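PDB 2DGJ: extracellular matrix-binding protein EbhA from Staphylococcus aureus, which is thought to act as a cell wall-associated adhesin that binds extracellular matrix, built as a rod of alternately connected three-helix bundles. Local coordinates for residues D126-S131 with T178-V183; G134-K139 with N188-A193; A141-Q146 with N157-A162; R204-S209 with Q236-V241. One frame throughout, in Å; residues are numbered along the deposited sequence.

Contact 1 of 4, residues D126-S131 with T178-V183; sequences DGAMNS and TSKADV
Two side chains of 178-183, Lys180 and Val183, reach across to Ala128 and Met129 and illustrate how a helix start is packed against an earlier helix of the chain, 112-135. Ahead of them Thr178 lies at the border, its O taken by Gln98 NE2 and its side chain on Ile169. Ser179 then sits at the N-cap: its OG accepts from Asp182 N at 3.2 Å with an N-H...O angle of 162°, a capping bond at the first turn of helix 180-194. Lys180 lays its aliphatic part alongside the small methyl of Ala128, Lys180 CD to Ala128 CB 3.8 Å. A bend at chi2 brings CD along Ala128, and one at chi4 turns NZ, which forms a salt bridge with Asp184.

The setting is a three-helix bundle, the kind of unit that this adhesin strings into a rod; the chain is a fragment of its repeat region, with FIVAR domains and GA modules in turn. Helices 112-135 and 180-194 meet here, and helix 153-170 closes over Met129 with Ile169 and Leu170.

One turn on, Val183 drives both its methyls inward. Val183 CG1, anti to the backbone N (chi1 174°), sits 3.6 Å from Ala128 CB and equally near Ala128 O. Val183 CG2 meets SE of Met129, a selenomethionine, at 3.9 Å, the two side chains crossing at about a right angle.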
loop_
_atom_site.group_PDB
_atom_site.type_symbol
_atom_site.label_atom_id
_atom_site.label_comp_id
_atom_site.label_asym_id
_atom_site.label_seq_id
_atom_site.Cartn_x
_atom_site.Cartn_y
_atom_site.Cartn_z
ATOM N N ASP A 126 -5.259 1.445 16.673
ATOM C CA ASP A 126 -5.714 0.367 17.543
ATOM C C ASP A 126 -4.506 -0.330 18.163
ATOM O O ASP A 126 -4.530 -0.716 19.331
ATOM C CB ASP A 126 -6.533 -0.652 16.750
ATOM C CG ASP A 126 -7.160 -1.711 17.636
ATOM O OD1 ASP A 126 -8.096 -1.373 18.394
ATOM O OD2 ASP A 126 -6.715 -2.877 17.588
ATOM N N GLY A 127 -3.454 -0.501 17.368
ATOM C CA GLY A 127 -2.257 -1.148 17.869
ATOM C C GLY A 127 -1.649 -0.347 19.005
ATOM O O GLY A 127 -1.204 -0.904 20.004
ATOM N N ALA A 128 -1.634 0.972 18.847
ATOM C CA ALA A 128 -1.081 1.861 19.863
ATOM C C ALA A 128 -1.945 1.843 21.120
ATOM O O ALA A 128 -1.426 1.807 22.238
ATOM C CB ALA A 128 -0.982 3.272 19.309
HETATM N N MSE A 129 -3.261 1.871 20.934
HETATM C CA MSE A 129 -4.191 1.830 22.057
HETATM C C MSE A 129 -3.955 0.533 22.820
HETATM O O MSE A 129 -3.957 0.513 24.048
HETATM C CB MSE A 129 -5.636 1.875 21.562
HETATM C CG MSE A 129 -6.087 3.229 21.044
HETATM SE SE MSE A 129 -6.216 4.546 22.453
HETATM C CE MSE A 129 -7.965 4.086 23.136
ATOM N N ASN A 130 -3.742 -0.548 22.077
ATOM C CA ASN A 130 -3.496 -1.853 22.673
ATOM C C ASN A 130 -2.244 -1.790 23.540
ATOM O O ASN A 130 -2.197 -2.364 24.630
ATOM C CB ASN A 130 -3.311 -2.897 21.571
ATOM C CG ASN A 130 -3.176 -4.307 22.117
ATOM O OD1 ASN A 130 -2.209 -5.007 21.824
ATOM N ND2 ASN A 130 -4.149 -4.734 22.912
ATOM N N SER A 131 -1.232 -1.089 23.048
ATOM C CA SER A 131 0.022 -0.953 23.773
ATOM C C SER A 131 -0.174 -0.135 25.045
ATOM O O SER A 131 0.330 -0.494 26.112
ATOM C CB SER A 131 1.075 -0.286 22.887
ATOM O OG SER A 131 1.408 -1.097 21.771
ATOM N N THR A 178 -8.633 10.559 20.384
ATOM C CA THR A 178 -7.212 10.824 20.588
ATOM C C THR A 178 -6.406 10.394 19.368
ATOM O O THR A 178 -6.726 9.392 18.723
ATOM C CB THR A 178 -6.686 10.069 21.819
ATOM O OG1 THR A 178 -7.497 10.400 22.950
ATOM C CG2 THR A 178 -5.227 10.437 22.107
ATOM N N SER A 179 -5.361 11.152 19.051
ATOM C CA SER A 179 -4.527 10.840 17.900
ATOM C C SER A 179 -3.449 9.818 18.243
ATOM O O SER A 179 -3.154 9.571 19.410
ATOM C CB SER A 179 -3.853 12.104 17.371
ATOM O OG SER A 179 -2.730 12.448 18.166
ATOM N N LYS A 180 -2.865 9.235 17.204
ATOM C CA LYS A 180 -1.800 8.250 17.348
ATOM C C LYS A 180 -0.646 8.851 18.142
ATOM O O LYS A 180 -0.118 8.228 19.063
ATOM C CB LYS A 180 -1.324 7.820 15.956
ATOM C CG LYS A 180 0.027 7.110 15.890
ATOM C CD LYS A 180 0.041 5.839 16.694
ATOM C CE LYS A 180 1.187 4.943 16.251
ATOM N NZ LYS A 180 2.445 5.714 16.076
ATOM N N ALA A 181 -0.277 10.077 17.789
ATOM C CA ALA A 181 0.815 10.780 18.451
ATOM C C ALA A 181 0.572 10.946 19.947
ATOM O O ALA A 181 1.483 10.748 20.750
ATOM C CB ALA A 181 1.028 12.147 17.803
ATOM N N ASP A 182 -0.652 11.307 20.323
ATOM C CA ASP A 182 -0.977 11.487 21.732
ATOM C C ASP A 182 -1.025 10.152 22.465
ATOM O O ASP A 182 -0.622 10.055 23.626
ATOM C CB ASP A 182 -2.314 12.216 21.892
ATOM C CG ASP A 182 -2.239 13.668 21.463
ATOM O OD1 ASP A 182 -1.205 14.314 21.740
ATOM O OD2 ASP A 182 -3.212 14.170 20.864
ATOM N N VAL A 183 -1.517 9.120 21.789
ATOM C CA VAL A 183 -1.577 7.804 22.403
ATOM C C VAL A 183 -0.143 7.417 22.740
ATOM O O VAL A 183 0.142 6.980 23.858
ATOM C CB VAL A 183 -2.172 6.747 21.445
ATOM C CG1 VAL A 183 -2.075 5.357 22.068
ATOM C CG2 VAL A 183 -3.622 7.082 21.143
#

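Contact 2 of 4, residues G134-K139 with N188-A193; sequences GAINDK and NAVTRA
Val190 meets both Ala135 and Ile136 through its branched end, a compact example of one valine packed against two successive residues of 134-139. Its CG1 lies 3.6 Å from Ile136 CG2, and the other methyl, Val190 CG2, comes to 3.8 Å of that same Ile136 CG2. Ala135 adds its CB at 4.0 Å from Val190 CG1, with the carbonyl Ala135 O nearer still to that CG1, at 3.6 Å. The Ile136 and Val190 side chains cross at roughly a right angle, so branch meets branch instead of running alongside.

Ile136 presents CG2 with a chi1 of 72°, which turns CG1 in between N and the carbonyl carbon, and the side chain also touches Ala166, Glu167 and Leu170 of helix 153-170. Ile136, next to helix 112-135, thus touches both helix 153-170 and helix 180-194, within the three-helix bundle.

Farther out, a type I turn from Ile136 to Lys139, with Lys139 N bonded to Ile136 O at 3.2 Å, leads the chain off toward helix 139-144. Asp138, in this turn, reaches Lys194 by a salt bridge, and Lys139 reaches Glu167. Helix 180-194 also meets the second subunit, whose Gln35 hydrogen-bonds Asn188 and Thr191.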
loop_
_atom_site.group_PDB
_atom_site.type_symbol
_atom_site.label_atom_id
_atom_site.label_comp_id
_atom_site.label_asym_id
_atom_site.label_seq_id
_atom_site.Cartn_x
_atom_site.Cartn_y
_atom_site.Cartn_z
ATOM N N GLY A 134 -1.862 -2.197 27.608
ATOM C CA GLY A 134 -0.978 -3.166 28.228
ATOM C C GLY A 134 -0.036 -2.537 29.231
ATOM O O GLY A 134 0.291 -3.139 30.253
ATOM N N ALA A 135 0.401 -1.316 28.946
ATOM C CA ALA A 135 1.315 -0.605 29.825
ATOM C C ALA A 135 0.724 -0.357 31.213
ATOM O O ALA A 135 1.465 -0.194 32.180
ATOM C CB ALA A 135 1.720 0.720 29.189
ATOM N N ILE A 136 -0.601 -0.333 31.310
ATOM C CA ILE A 136 -1.240 -0.087 32.599
ATOM C C ILE A 136 -2.098 -1.243 33.119
ATOM O O ILE A 136 -2.930 -1.047 34.000
ATOM C CB ILE A 136 -2.130 1.183 32.559
ATOM C CG1 ILE A 136 -3.387 0.919 31.728
ATOM C CG2 ILE A 136 -1.347 2.351 31.965
ATOM C CD1 ILE A 136 -4.422 2.022 31.834
ATOM N N ASN A 137 -1.906 -2.442 32.578
ATOM C CA ASN A 137 -2.689 -3.585 33.042
ATOM C C ASN A 137 -2.242 -4.044 34.420
ATOM O O ASN A 137 -2.959 -4.785 35.099
ATOM C CB ASN A 137 -2.602 -4.751 32.053
ATOM C CG ASN A 137 -3.644 -4.661 30.954
ATOM O OD1 ASN A 137 -4.641 -3.943 31.074
ATOM N ND2 ASN A 137 -3.423 -5.402 29.875
ATOM N N ASP A 138 -1.051 -3.619 34.833
ATOM C CA ASP A 138 -0.538 -3.978 36.148
ATOM C C ASP A 138 -0.629 -2.779 37.086
ATOM O O ASP A 138 0.095 -2.706 38.078
ATOM C CB ASP A 138 0.916 -4.451 36.064
ATOM C CG ASP A 138 1.845 -3.387 35.510
ATOM O OD1 ASP A 138 1.386 -2.255 35.253
ATOM O OD2 ASP A 138 3.044 -3.692 35.334
ATOM N N LYS A 139 -1.523 -1.845 36.755
ATOM C CA LYS A 139 -1.739 -0.629 37.544
ATOM C C LYS A 139 -1.926 -0.888 39.033
ATOM O O LYS A 139 -1.094 -0.504 39.852
ATOM C CB LYS A 139 -2.970 0.127 37.029
ATOM C CG LYS A 139 -3.396 1.264 37.938
ATOM C CD LYS A 139 -4.786 1.765 37.609
ATOM C CE LYS A 139 -5.241 2.765 38.654
ATOM N NZ LYS A 139 -6.608 3.289 38.392
ATOM N N ASN A 188 4.438 6.455 26.446
ATOM C CA ASN A 188 5.766 6.782 26.943
ATOM C C ASN A 188 5.689 7.298 28.373
ATOM O O ASN A 188 6.550 6.987 29.194
ATOM C CB ASN A 188 6.424 7.833 26.051
ATOM C CG ASN A 188 7.072 7.233 24.822
ATOM O OD1 ASN A 188 8.091 6.546 24.919
ATOM N ND2 ASN A 188 6.483 7.479 23.658
ATOM N N ALA A 189 4.651 8.077 28.660
ATOM C CA ALA A 189 4.453 8.654 29.989
ATOM C C ALA A 189 4.381 7.565 31.043
ATOM O O ALA A 189 5.068 7.633 32.057
ATOM C CB ALA A 189 3.176 9.501 30.022
ATOM N N VAL A 190 3.547 6.561 30.793
ATOM C CA VAL A 190 3.385 5.447 31.722
ATOM C C VAL A 190 4.683 4.657 31.879
ATOM O O VAL A 190 5.141 4.413 32.995
ATOM C CB VAL A 190 2.282 4.477 31.244
ATOM C CG1 VAL A 190 2.147 3.313 32.216
ATOM C CG2 VAL A 190 0.966 5.208 31.125
ATOM N N THR A 191 5.265 4.264 30.749
ATOM C CA THR A 191 6.500 3.492 30.727
ATOM C C THR A 191 7.636 4.140 31.513
ATOM O O THR A 191 8.224 3.516 32.391
ATOM C CB THR A 191 6.981 3.261 29.282
ATOM O OG1 THR A 191 5.981 2.544 28.546
ATOM C CG2 THR A 191 8.271 2.458 29.285
ATOM N N ARG A 192 7.952 5.390 31.193
ATOM C CA ARG A 192 9.033 6.089 31.878
ATOM C C ARG A 192 8.743 6.415 33.346
ATOM O O ARG A 192 9.642 6.361 34.191
ATOM C CB ARG A 192 9.400 7.355 31.095
ATOM C CG ARG A 192 10.093 6.999 29.785
ATOM C CD ARG A 192 10.479 8.184 28.912
ATOM N NE ARG A 192 11.288 7.720 27.784
ATOM C CZ ARG A 192 11.598 8.449 26.715
ATOM N NH1 ARG A 192 11.156 9.695 26.600
ATOM N NH2 ARG A 192 12.346 7.922 25.749
ATOM N N ALA A 193 7.492 6.738 33.653
ATOM C CA ALA A 193 7.119 7.054 35.028
ATOM C C ALA A 193 7.210 5.808 35.898
ATOM O O ALA A 193 7.676 5.865 37.032
ATOM C CB ALA A 193 5.708 7.611 35.077
#

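Contact 3 of 4, residues A141-Q146 with N157-A162; sequences ATLRNQ and NAYTQA
Thr142, which packs on Tyr159, spends its hydroxyl on its own helix: OG1 donates to Asp138 O, one turn back. That bond fixes the rotation of the threonine, with OG1 beside the backbone N and CG2 anti to it, and it is the carbon side of the residue that meets the tyrosine. Thr142 CB comes to 3.6 Å of Tyr159 OH, while Thr142 CG2 stands 3.8 Å from Tyr159 CE2, approaching the ring at a slant.

Leu143 takes a different path to the same ring. Its CD1 lies at the edge, in the ring plane, 3.6 Å from Tyr159 CE2 and 3.7 Å from Tyr159 CD2. The leucine points across the contact only with its outer part, and its torsions are unusual (chi1 -98°, chi2 6°), which may reflect either a slightly strained fit or some uncertainty in the model. Tyr159 itself has CG anti to the backbone N (chi1 178°), a setting that sends the ring out from helix 153-170 toward the short helix 139-144. The principle illustrated is that of a single aromatic side chain bridging two well-separated backbones: the closest of them, at Leu143 and Thr160, still have their CA atoms 8.5 Å apart.

Around these three side chains helix 180-194 adds further packing. Its Lys194 touches both Thr142 and Tyr159, as does Leu197 in the loop that follows, and Ala162, a turn along from Tyr159, rests on Ala189 and Val190. Helix 139-144 thus packs against helix 153-170, with the end of helix 180-194 and the loop after it alongside.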
loop_
_atom_site.group_PDB
_atom_site.type_symbol
_atom_site.label_atom_id
_atom_site.label_comp_id
_atom_site.label_asym_id
_atom_site.label_seq_id
_atom_site.Cartn_x
_atom_site.Cartn_y
_atom_site.Cartn_z
ATOM N N ALA A 141 -1.608 -3.518 40.933
ATOM C CA ALA A 141 -0.529 -4.256 41.578
ATOM C C ALA A 141 0.653 -3.336 41.863
ATOM O O ALA A 141 1.212 -3.351 42.953
ATOM C CB ALA A 141 -0.090 -5.421 40.696
ATOM N N THR A 142 1.023 -2.527 40.879
ATOM C CA THR A 142 2.140 -1.599 41.022
ATOM C C THR A 142 1.901 -0.631 42.173
ATOM O O THR A 142 2.814 -0.339 42.947
ATOM C CB THR A 142 2.363 -0.791 39.722
ATOM O OG1 THR A 142 2.631 -1.695 38.644
ATOM C CG2 THR A 142 3.545 0.170 39.872
ATOM N N LEU A 143 0.665 -0.154 42.287
ATOM C CA LEU A 143 0.296 0.787 43.336
ATOM C C LEU A 143 0.391 0.205 44.743
ATOM O O LEU A 143 0.657 0.930 45.703
ATOM C CB LEU A 143 -1.126 1.303 43.089
ATOM C CG LEU A 143 -1.339 2.662 42.404
ATOM C CD1 LEU A 143 -0.026 3.264 41.928
ATOM C CD2 LEU A 143 -2.293 2.477 41.243
ATOM N N ARG A 144 0.172 -1.100 44.865
ATOM C CA ARG A 144 0.226 -1.755 46.167
ATOM C C ARG A 144 1.619 -2.277 46.485
ATOM O O ARG A 144 1.855 -2.804 47.571
ATOM C CB ARG A 144 -0.751 -2.930 46.221
ATOM C CG ARG A 144 -2.187 -2.622 45.798
ATOM C CD ARG A 144 -3.104 -3.777 46.194
ATOM N NE ARG A 144 -4.448 -3.666 45.632
ATOM C CZ ARG A 144 -4.768 -4.039 44.395
ATOM N NH1 ARG A 144 -3.839 -4.541 43.594
ATOM N NH2 ARG A 144 -6.020 -3.924 43.965
ATOM N N ASN A 145 2.542 -2.133 45.540
ATOM C CA ASN A 145 3.906 -2.627 45.735
ATOM C C ASN A 145 4.828 -1.611 46.402
ATOM O O ASN A 145 4.734 -0.410 46.152
ATOM C CB ASN A 145 4.496 -3.078 44.392
ATOM C CG ASN A 145 5.836 -3.761 44.547
ATOM O OD1 ASN A 145 6.865 -3.104 44.706
ATOM N ND2 ASN A 145 5.829 -5.090 44.522
ATOM N N GLN A 146 5.720 -2.108 47.253
ATOM C CA GLN A 146 6.667 -1.277 47.987
ATOM C C GLN A 146 7.519 -0.384 47.084
ATOM O O GLN A 146 7.934 0.702 47.495
ATOM C CB GLN A 146 7.565 -2.183 48.832
ATOM C CG GLN A 146 8.552 -1.476 49.769
ATOM C CD GLN A 146 9.777 -0.956 49.051
ATOM O OE1 GLN A 146 10.278 -1.580 48.116
ATOM N NE2 GLN A 146 10.276 0.187 49.497
ATOM N N ASN A 157 3.712 10.440 42.153
ATOM C CA ASN A 157 2.736 11.339 41.551
ATOM C C ASN A 157 2.795 11.308 40.031
ATOM O O ASN A 157 1.764 11.373 39.363
ATOM C CB ASN A 157 2.962 12.771 42.051
ATOM C CG ASN A 157 2.404 12.997 43.446
ATOM O OD1 ASN A 157 2.112 12.044 44.173
ATOM N ND2 ASN A 157 2.262 14.265 43.830
ATOM N N ALA A 158 4.004 11.204 39.490
ATOM C CA ALA A 158 4.184 11.171 38.045
ATOM C C ALA A 158 3.537 9.920 37.467
ATOM O O ALA A 158 2.945 9.960 36.392
ATOM C CB ALA A 158 5.668 11.209 37.701
ATOM N N TYR A 159 3.651 8.813 38.190
ATOM C CA TYR A 159 3.079 7.549 37.748
ATOM C C TYR A 159 1.553 7.591 37.805
ATOM O O TYR A 159 0.879 7.221 36.847
ATOM C CB TYR A 159 3.595 6.398 38.616
ATOM C CG TYR A 159 3.003 5.055 38.235
ATOM C CD1 TYR A 159 3.313 4.464 37.012
ATOM C CD2 TYR A 159 2.111 4.397 39.080
ATOM C CE1 TYR A 159 2.744 3.248 36.638
ATOM C CE2 TYR A 159 1.540 3.185 38.718
ATOM C CZ TYR A 159 1.859 2.615 37.494
ATOM O OH TYR A 159 1.302 1.411 37.128
ATOM N N THR A 160 1.016 8.030 38.938
ATOM C CA THR A 160 -0.430 8.116 39.109
ATOM C C THR A 160 -1.037 9.003 38.027
ATOM O O THR A 160 -2.122 8.731 37.521
ATOM C CB THR A 160 -0.791 8.696 40.492
ATOM O OG1 THR A 160 -0.483 7.732 41.509
ATOM C CG2 THR A 160 -2.280 9.056 40.554
ATOM N N GLN A 161 -0.325 10.068 37.680
ATOM C CA GLN A 161 -0.791 11.003 36.666
ATOM C C GLN A 161 -0.814 10.308 35.308
ATOM O O GLN A 161 -1.838 10.307 34.615
ATOM C CB GLN A 161 0.135 12.218 36.626
ATOM C CG GLN A 161 -0.437 13.419 35.878
ATOM C CD GLN A 161 0.450 14.650 35.995
ATOM O OE1 GLN A 161 0.091 15.728 35.529
ATOM N NE2 GLN A 161 1.615 14.493 36.622
ATOM N N ALA A 162 0.318 9.714 34.941
ATOM C CA ALA A 162 0.444 9.013 33.669
ATOM C C ALA A 162 -0.699 8.029 33.441
ATOM O O ALA A 162 -1.357 8.066 32.406
ATOM C CB ALA A 162 1.770 8.277 33.610
#

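Contact 4 of 4, residues R204-S209 with Q236-V241; sequences RNAKTS and QNVVGV
The flat group met across this contact is the Ala206 carbonyl, against which Val241 sets one methyl: CG1 of Val241 lies 3.6 Å from Ala206 O and 3.9 Å from Ala206 C. A second planar group, the Asn237 carboxamide, serves its own chain, its OD1 accepting a weak bond from Gly240 N at 3.4 Å, as an N-cap residue does at the first turn of a helix.

Val241 is the centre of the packing. Its CG1 is anti to the backbone N (chi1 169°) and laid on the Ala206 backbone, while Val241 CG2 meets Lys207 CG at 3.7 Å; the two side chains cross at about a right angle. Ala206 contributes its CB, which stands 4.3 Å from Val238 CG2, a looser touch one turn earlier on the second helix. Backbones come close here, the CA atoms of Ala206 and Val238 being 6.2 Å apart, as the small alanine permits.

Within the GA module, helices 199-215 and 238-250 are brought together with helix 222-234, whose Val232 touches both Lys207 and Val241. This third partner makes the site part of a three-helix packing.

Lys207 shows how a charged residue can serve an apolar seam. Its extended chain offers methylene surface to Val241, while NZ hydrogen-bonds the carbonyls of Ala235 and Glu233 at the end of helix 222-234. The arrangement is consistent with a lysine that packs by its methylenes and is held by its ammonium group at those two carbonyls.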
loop_
_atom_site.group_PDB
_atom_site.type_symbol
_atom_site.label_atom_id
_atom_site.label_comp_id
_atom_site.label_asym_id
_atom_site.label_seq_id
_atom_site.Cartn_x
_atom_site.Cartn_y
_atom_site.Cartn_z
ATOM N N ARG A 204 16.956 0.276 50.205
ATOM C CA ARG A 204 18.328 -0.210 50.322
ATOM C C ARG A 204 19.201 0.876 50.959
ATOM O O ARG A 204 19.980 0.602 51.871
ATOM C CB ARG A 204 18.874 -0.575 48.940
ATOM C CG ARG A 204 20.121 -1.443 48.961
ATOM C CD ARG A 204 19.795 -2.940 48.906
ATOM N NE ARG A 204 19.815 -3.597 50.211
ATOM C CZ ARG A 204 18.741 -3.853 50.953
ATOM N NH1 ARG A 204 17.529 -3.519 50.522
ATOM N NH2 ARG A 204 18.876 -4.462 52.122
ATOM N N ASN A 205 19.065 2.108 50.478
ATOM C CA ASN A 205 19.831 3.231 51.021
ATOM C C ASN A 205 19.375 3.533 52.445
ATOM O O ASN A 205 20.180 3.871 53.315
ATOM C CB ASN A 205 19.644 4.480 50.148
ATOM C CG ASN A 205 20.283 4.335 48.777
ATOM O OD1 ASN A 205 21.464 4.008 48.666
ATOM N ND2 ASN A 205 19.505 4.585 47.728
ATOM N N ALA A 206 18.077 3.400 52.683
ATOM C CA ALA A 206 17.518 3.656 54.002
ATOM C C ALA A 206 18.118 2.710 55.032
ATOM O O ALA A 206 18.505 3.127 56.118
ATOM C CB ALA A 206 16.016 3.486 53.966
ATOM N N LYS A 207 18.191 1.434 54.677
ATOM C CA LYS A 207 18.740 0.423 55.573
ATOM C C LYS A 207 20.227 0.637 55.823
ATOM O O LYS A 207 20.730 0.366 56.914
ATOM C CB LYS A 207 18.523 -0.982 54.996
ATOM C CG LYS A 207 17.070 -1.401 54.875
ATOM C CD LYS A 207 16.950 -2.874 54.505
ATOM C CE LYS A 207 15.507 -3.331 54.527
ATOM N NZ LYS A 207 15.417 -4.800 54.359
ATOM N N THR A 208 20.930 1.122 54.807
ATOM C CA THR A 208 22.361 1.355 54.924
ATOM C C THR A 208 22.687 2.509 55.871
ATOM O O THR A 208 23.527 2.369 56.763
ATOM C CB THR A 208 22.994 1.642 53.539
ATOM O OG1 THR A 208 22.871 0.483 52.705
ATOM C CG2 THR A 208 24.467 2.003 53.681
ATOM N N SER A 209 22.017 3.644 55.685
ATOM C CA SER A 209 22.275 4.809 56.521
ATOM C C SER A 209 21.802 4.580 57.943
ATOM O O SER A 209 22.429 5.047 58.894
ATOM C CB SER A 209 21.591 6.052 55.948
ATOM O OG SER A 209 20.198 6.033 56.200
ATOM N N GLN A 236 10.582 -4.116 56.048
ATOM C CA GLN A 236 10.126 -4.251 54.666
ATOM C C GLN A 236 9.956 -2.947 53.903
ATOM O O GLN A 236 9.840 -2.960 52.679
ATOM C CB GLN A 236 8.815 -5.037 54.618
ATOM C CG GLN A 236 8.996 -6.536 54.792
ATOM C CD GLN A 236 7.680 -7.289 54.781
ATOM O OE1 GLN A 236 6.934 -7.277 55.764
ATOM N NE2 GLN A 236 7.380 -7.940 53.664
ATOM N N ASN A 237 9.920 -1.826 54.616
ATOM C CA ASN A 237 9.781 -0.532 53.960
ATOM C C ASN A 237 10.536 0.558 54.714
ATOM O O ASN A 237 10.981 0.348 55.838
ATOM C CB ASN A 237 8.302 -0.167 53.811
ATOM C CG ASN A 237 7.619 0.068 55.136
ATOM O OD1 ASN A 237 7.933 -0.573 56.142
ATOM N ND2 ASN A 237 6.653 0.980 55.138
ATOM N N VAL A 238 10.682 1.720 54.085
ATOM C CA VAL A 238 11.409 2.837 54.679
ATOM C C VAL A 238 10.973 3.238 56.087
ATOM O O VAL A 238 11.799 3.273 57.006
ATOM C CB VAL A 238 11.345 4.085 53.757
ATOM C CG1 VAL A 238 12.022 5.280 54.424
ATOM C CG2 VAL A 238 12.032 3.786 52.446
ATOM N N VAL A 239 9.689 3.543 56.265
ATOM C CA VAL A 239 9.209 3.959 57.579
ATOM C C VAL A 239 9.511 2.889 58.621
ATOM O O VAL A 239 9.773 3.199 59.789
ATOM C CB VAL A 239 7.690 4.243 57.576
ATOM C CG1 VAL A 239 7.354 5.288 56.516
ATOM C CG2 VAL A 239 6.924 2.966 57.327
ATOM N N GLY A 240 9.476 1.629 58.195
ATOM C CA GLY A 240 9.759 0.544 59.110
ATOM C C GLY A 240 11.195 0.649 59.586
ATOM O O GLY A 240 11.486 0.449 60.765
ATOM N N VAL A 241 12.091 0.968 58.654
ATOM C CA VAL A 241 13.510 1.116 58.955
ATOM C C VAL A 241 13.728 2.288 59.906
ATOM O O VAL A 241 14.379 2.153 60.938
ATOM C CB VAL A 241 14.322 1.376 57.667
ATOM C CG1 VAL A 241 15.742 1.795 58.017
ATOM C CG2 VAL A 241 14.347 0.123 56.810
#

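Overall arrangement
All four contacts are mainly apolar packing, with no polar bond between their paired segments, and their differences follow their place along the rod. Contacts 1 and 2 are buried, and both clamp helix 112-135 to helix 180-194, with centres 13 Å apart; both also lie beside the second subunit. Contact 3, partly buried, ties helix 139-144 to helix 153-170 and touches contact 2 through Tyr159 and Ala162. It is also the one built on an aromatic ring, where the others use valine methyls. Contact 4, again partly buried, belongs to the GA module that follows and uses other helices, yet Gln146 of contact 3 packs on Gln236 and Asn237, joining the two regions.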